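Local coordinates for 182aa long hypothetical protein (Pyrococcus horikoshii, PDB 2GAN), which is of unknown function but, as a member of the GNAT family, probably transfers an acetyl group from acetyl-coenzyme A to an unidentified acceptor, at residues A[66-71]-A[132-137]; A[84-89]-A[136-141]. One frame throughout, in Å; residues are numbered along the deposited sequence.

Contact 1 (A[66-71]-A[132-137]); sequences FDELYT and VKRLRS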
# COMPACT_ATOMS: atom_id res chain seq x y z
N PHE A 66 -20.29 3.67 14.94
CA PHE A 66 -20.53 2.24 14.71
C PHE A 66 -21.92 1.75 15.12
O PHE A 66 -22.36 1.99 16.25
CB PHE A 66 -19.46 1.42 15.44
CG PHE A 66 -18.05 1.68 14.96
CD1 PHE A 66 -16.96 1.23 15.69
CD2 PHE A 66 -17.81 2.37 13.77
CE1 PHE A 66 -15.65 1.46 15.26
CE2 PHE A 66 -16.50 2.61 13.32
CZ PHE A 66 -15.43 2.15 14.07
N ASP A 67 -22.62 1.08 14.21
CA ASP A 67 -23.95 0.55 14.52
C ASP A 67 -23.81 -0.90 15.00
O ASP A 67 -24.63 -1.39 15.79
CB ASP A 67 -24.87 0.63 13.30
CG ASP A 67 -25.24 2.07 12.93
OD1 ASP A 67 -25.64 2.84 13.84
OD2 ASP A 67 -25.13 2.43 11.74
N GLU A 68 -22.76 -1.56 14.52
CA GLU A 68 -22.44 -2.93 14.91
C GLU A 68 -20.93 -3.13 14.81
O GLU A 68 -20.32 -2.76 13.80
CB GLU A 68 -23.15 -3.94 14.00
CG GLU A 68 -24.65 -3.86 14.08
CD GLU A 68 -25.35 -4.96 13.30
OE1 GLU A 68 -26.60 -4.97 13.30
OE2 GLU A 68 -24.68 -5.82 12.69
N LEU A 69 -20.34 -3.67 15.86
CA LEU A 69 -18.90 -3.93 15.90
C LEU A 69 -18.67 -5.43 16.05
O LEU A 69 -19.19 -6.06 16.96
CB LEU A 69 -18.24 -3.20 17.08
CG LEU A 69 -16.78 -3.60 17.33
CD1 LEU A 69 -15.95 -3.25 16.10
CD2 LEU A 69 -16.23 -2.90 18.56
N TYR A 70 -17.87 -5.99 15.15
CA TYR A 70 -17.57 -7.40 15.20
C TYR A 70 -16.08 -7.58 15.39
O TYR A 70 -15.28 -6.76 14.94
CB TYR A 70 -18.05 -8.08 13.91
CG TYR A 70 -19.56 -8.12 13.80
CD1 TYR A 70 -20.29 -9.10 14.47
CD2 TYR A 70 -20.25 -7.18 13.04
CE1 TYR A 70 -21.69 -9.14 14.38
CE2 TYR A 70 -21.64 -7.22 12.94
CZ TYR A 70 -22.35 -8.20 13.61
OH TYR A 70 -23.73 -8.23 13.51
N THR A 71 -15.70 -8.64 16.08
CA THR A 71 -14.29 -8.90 16.31
C THR A 71 -14.03 -10.37 16.16
O THR A 71 -14.94 -11.19 16.33
CB THR A 71 -13.85 -8.54 17.74
OG1 THR A 71 -14.52 -9.41 18.67
CG2 THR A 71 -14.16 -7.10 18.07
N VAL A 132 -20.04 -8.49 4.88
CA VAL A 132 -20.76 -8.31 3.65
C VAL A 132 -22.14 -8.97 3.76
O VAL A 132 -23.15 -8.37 3.38
CB VAL A 132 -19.99 -8.90 2.47
CG1 VAL A 132 -20.88 -8.98 1.25
CG2 VAL A 132 -18.76 -8.03 2.19
N LYS A 133 -22.18 -10.19 4.30
CA LYS A 133 -23.47 -10.89 4.44
C LYS A 133 -24.39 -10.22 5.46
O LYS A 133 -25.60 -10.13 5.25
CB LYS A 133 -23.25 -12.35 4.82
CG LYS A 133 -23.09 -13.26 3.61
CD LYS A 133 -22.64 -14.67 3.97
CE LYS A 133 -22.29 -15.46 2.71
NZ LYS A 133 -21.48 -16.67 3.01
N ARG A 134 -23.83 -9.74 6.57
CA ARG A 134 -24.64 -9.08 7.57
C ARG A 134 -25.35 -7.90 6.92
O ARG A 134 -26.57 -7.76 7.04
CB ARG A 134 -23.78 -8.61 8.74
CG ARG A 134 -24.51 -7.77 9.76
CD ARG A 134 -25.69 -8.49 10.37
NE ARG A 134 -26.37 -7.63 11.34
CZ ARG A 134 -27.52 -7.92 11.93
NH1 ARG A 134 -28.14 -9.06 11.66
NH2 ARG A 134 -28.05 -7.07 12.79
N LEU A 135 -24.60 -7.06 6.21
CA LEU A 135 -25.21 -5.91 5.56
C LEU A 135 -26.29 -6.35 4.58
O LEU A 135 -27.39 -5.80 4.58
CB LEU A 135 -24.14 -5.08 4.84
CG LEU A 135 -23.29 -4.22 5.77
CD1 LEU A 135 -22.25 -3.50 4.94
CD2 LEU A 135 -24.16 -3.21 6.53
N ARG A 136 -25.98 -7.35 3.75
CA ARG A 136 -26.95 -7.86 2.79
C ARG A 136 -28.24 -8.28 3.48
O ARG A 136 -29.33 -7.94 3.04
CB ARG A 136 -26.35 -9.04 2.00
CG ARG A 136 -25.49 -8.61 0.83
CD ARG A 136 -24.81 -9.79 0.15
NE ARG A 136 -25.76 -10.81 -0.30
CZ ARG A 136 -26.52 -10.72 -1.39
NH1 ARG A 136 -26.48 -9.64 -2.16
NH2 ARG A 136 -27.33 -11.72 -1.71
N SER A 137 -28.12 -9.02 4.58
CA SER A 137 -29.31 -9.48 5.29
C SER A 137 -30.10 -8.29 5.82
O SER A 137 -31.22 -8.46 6.29
CB SER A 137 -28.91 -10.37 6.45
OG SER A 137 -28.34 -9.60 7.49

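Contact 2 (A[84-89]-A[136-141]); sequences LVYKRI and RSLGKD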
# COMPACT_ATOMS: atom_id res chain seq x y z
N LEU A 84 -19.80 -2.03 11.11
CA LEU A 84 -20.83 -1.72 10.11
C LEU A 84 -21.57 -0.45 10.47
O LEU A 84 -21.92 -0.23 11.64
CB LEU A 84 -21.84 -2.85 10.04
CG LEU A 84 -21.18 -4.20 9.79
CD1 LEU A 84 -22.26 -5.28 9.77
CD2 LEU A 84 -20.40 -4.16 8.48
N VAL A 85 -21.81 0.38 9.47
CA VAL A 85 -22.56 1.62 9.66
C VAL A 85 -23.67 1.60 8.63
O VAL A 85 -23.41 1.55 7.43
CB VAL A 85 -21.69 2.88 9.45
CG1 VAL A 85 -22.55 4.13 9.56
CG2 VAL A 85 -20.59 2.94 10.52
N TYR A 86 -24.91 1.63 9.11
CA TYR A 86 -26.07 1.60 8.21
C TYR A 86 -27.32 2.33 8.73
O TYR A 86 -28.29 2.48 7.98
CB TYR A 86 -26.40 0.14 7.89
CG TYR A 86 -26.75 -0.68 9.11
CD1 TYR A 86 -28.05 -0.67 9.64
CD2 TYR A 86 -25.77 -1.42 9.77
CE1 TYR A 86 -28.36 -1.38 10.80
CE2 TYR A 86 -26.07 -2.14 10.93
CZ TYR A 86 -27.36 -2.11 11.44
OH TYR A 86 -27.65 -2.82 12.58
N LYS A 87 -27.30 2.80 9.97
CA LYS A 87 -28.46 3.51 10.53
C LYS A 87 -28.47 4.99 10.18
O LYS A 87 -27.76 5.79 10.79
CB LYS A 87 -28.52 3.39 12.05
CG LYS A 87 -28.67 1.99 12.58
CD LYS A 87 -28.81 2.00 14.09
CE LYS A 87 -28.58 0.61 14.67
NZ LYS A 87 -29.48 -0.41 14.08
N ARG A 88 -29.30 5.35 9.20
CA ARG A 88 -29.45 6.72 8.74
C ARG A 88 -28.11 7.38 8.39
O ARG A 88 -27.67 8.31 9.07
CB ARG A 88 -30.20 7.56 9.78
CG ARG A 88 -31.65 7.92 9.38
CD ARG A 88 -32.67 6.82 9.70
NE ARG A 88 -32.36 5.54 9.05
CZ ARG A 88 -32.34 5.35 7.74
NH1 ARG A 88 -32.62 6.36 6.92
NH2 ARG A 88 -32.03 4.16 7.25
N ILE A 89 -27.48 6.90 7.33
CA ILE A 89 -26.20 7.46 6.91
C ILE A 89 -26.29 8.97 6.69
O ILE A 89 -25.36 9.70 7.02
CB ILE A 89 -25.69 6.80 5.60
CG1 ILE A 89 -25.31 5.34 5.85
CG2 ILE A 89 -24.47 7.55 5.09
CD1 ILE A 89 -26.48 4.47 6.21
N ARG A 136 -25.98 -7.35 3.75
CA ARG A 136 -26.95 -7.86 2.79
C ARG A 136 -28.24 -8.28 3.48
O ARG A 136 -29.33 -7.94 3.04
CB ARG A 136 -26.35 -9.04 2.00
CG ARG A 136 -25.49 -8.61 0.83
CD ARG A 136 -24.81 -9.79 0.15
NE ARG A 136 -25.76 -10.81 -0.30
CZ ARG A 136 -26.52 -10.72 -1.39
NH1 ARG A 136 -26.48 -9.64 -2.16
NH2 ARG A 136 -27.33 -11.72 -1.71
N SER A 137 -28.12 -9.02 4.58
CA SER A 137 -29.31 -9.48 5.29
C SER A 137 -30.10 -8.29 5.82
O SER A 137 -31.22 -8.46 6.29
CB SER A 137 -28.91 -10.37 6.45
OG SER A 137 -28.34 -9.60 7.49
N LEU A 138 -29.51 -7.10 5.76
CA LEU A 138 -30.18 -5.89 6.23
C LEU A 138 -30.70 -5.10 5.04
O LEU A 138 -31.20 -3.98 5.19
CB LEU A 138 -29.20 -5.02 7.05
CG LEU A 138 -28.62 -5.58 8.36
CD1 LEU A 138 -27.76 -4.51 9.06
CD2 LEU A 138 -29.75 -6.01 9.28
N GLY A 139 -30.58 -5.69 3.85
CA GLY A 139 -31.03 -5.04 2.63
C GLY A 139 -30.14 -3.89 2.19
O GLY A 139 -30.59 -2.99 1.48
N LYS A 140 -28.86 -3.93 2.59
CA LYS A 140 -27.91 -2.86 2.24
C LYS A 140 -26.78 -3.33 1.33
O LYS A 140 -26.40 -4.49 1.35
CB LYS A 140 -27.25 -2.29 3.51
CG LYS A 140 -28.19 -1.95 4.66
CD LYS A 140 -29.06 -0.75 4.37
CE LYS A 140 -29.92 -0.42 5.58
NZ LYS A 140 -30.60 0.88 5.44
N ASP A 141 -26.23 -2.41 0.55
CA ASP A 141 -25.09 -2.73 -0.30
C ASP A 141 -23.84 -2.24 0.43
O ASP A 141 -23.83 -1.14 0.99
CB ASP A 141 -25.21 -2.02 -1.64
CG ASP A 141 -26.36 -2.54 -2.46
OD1 ASP A 141 -26.49 -3.78 -2.54
OD2 ASP A 141 -27.13 -1.72 -3.00

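Contact 1 (A[66-71]-A[132-137])
R134 and E68 meet in a two-point salt bridge, the guanidinium presenting the side that carries NE and NH2 to the two carboxylate oxygens. The NH2–OE1 bond of R134 and E68 is 2.6 Å long and almost straight (170° at the hydrogen), with OE1 lying in the guanidinium plane. R134 NE reaches the syn lone pair of E68 OE2 at 2.8 Å, a more bent bond. Carboxylate and guanidinium are nearly coplanar, 30° apart, which suits this side-on grip. The arginine starts with CG trans to the backbone N (chi1 173°) and then bends at chi2, which turns its NE edge to the strand.

Among uncharged partners, Y70 OH donates to E68 OE2 over 2.7 Å, coming from above the carboxylate plane, while Y86 OH bonds E68 OE1. Each oxygen thus has two partners, and the carboxylate is held against rotation. With a leucine in place of R134, both bonds would vanish and the buried E68 would probably be left without its charged mate, leaning on the tyrosine hydroxyls.

The rings of Y70 and helix residue F130 meet edge-to-face. Helix 123-137 lying against the central sheet, here pinned to strand 68-74, is an arrangement typical of the GNAT fold.

Contact 2 (A[84-89]-A[136-141])
The Y86 ring takes L138 on one face: methyl CD1 sits over the centre of the ring, 3.4 Å from the centroid and only 13° off the normal, a CH-pi contact. The nearest ring carbon, Y86 CZ, is 3.4 Å from L138 CD1. K140 CE comes to the same ring obliquely. The flat guanidinium of R88 has K140 NZ near its plane, at the edge.

Y86 holds CG between its backbone N and carbonyl carbon (chi1 60°), a rotamer that turns a ring face to the L138 methyl. The ring's hydroxyl is fixed by E68, and its backbone N by D67.

K140, bent at chi2, touches Y86 near its root, CG of K140 4.2 Å from CB of Y86. K140 NZ ends 4.0 Å from R88 NH2, like charges that E104 probably offsets, one carboxylate oxygen bridging to each.

Behind L138 the helix closes in a Schellman motif, with G139 at positive phi as C-prime residue, G139 N bonded to R136 O at 2.7 Å and K140 N turning back to L135 O. The chain then enters strand 141-146, so this helix-to-strand turn of the GNAT fold packs against the loop that leaves strand 78-85.

In the fold
Contacts 1 and 2 lie side by side, their centres about 8 Å apart, and share R136 and S137 at the end of helix 123-137. Contact 1 ties that helix to strand 68-74; contact 2 ties the turn after it to the loop following strand 78-85, the neighbour of 68-74 in the sheet. Two polar links join them: E68 OE1 to Y86 OH at 2.5 Å and D67 OD2 to Y86 N at 2.8 Å, both probable hydrogen bonds. L84 packs on R134, with CD1 of L84 3.4 Å from CG of R134. A classic beta bulge sets D67 and E68 together across from L84. The ring that carries L138 in one contact therefore steadies the carboxylate of the other.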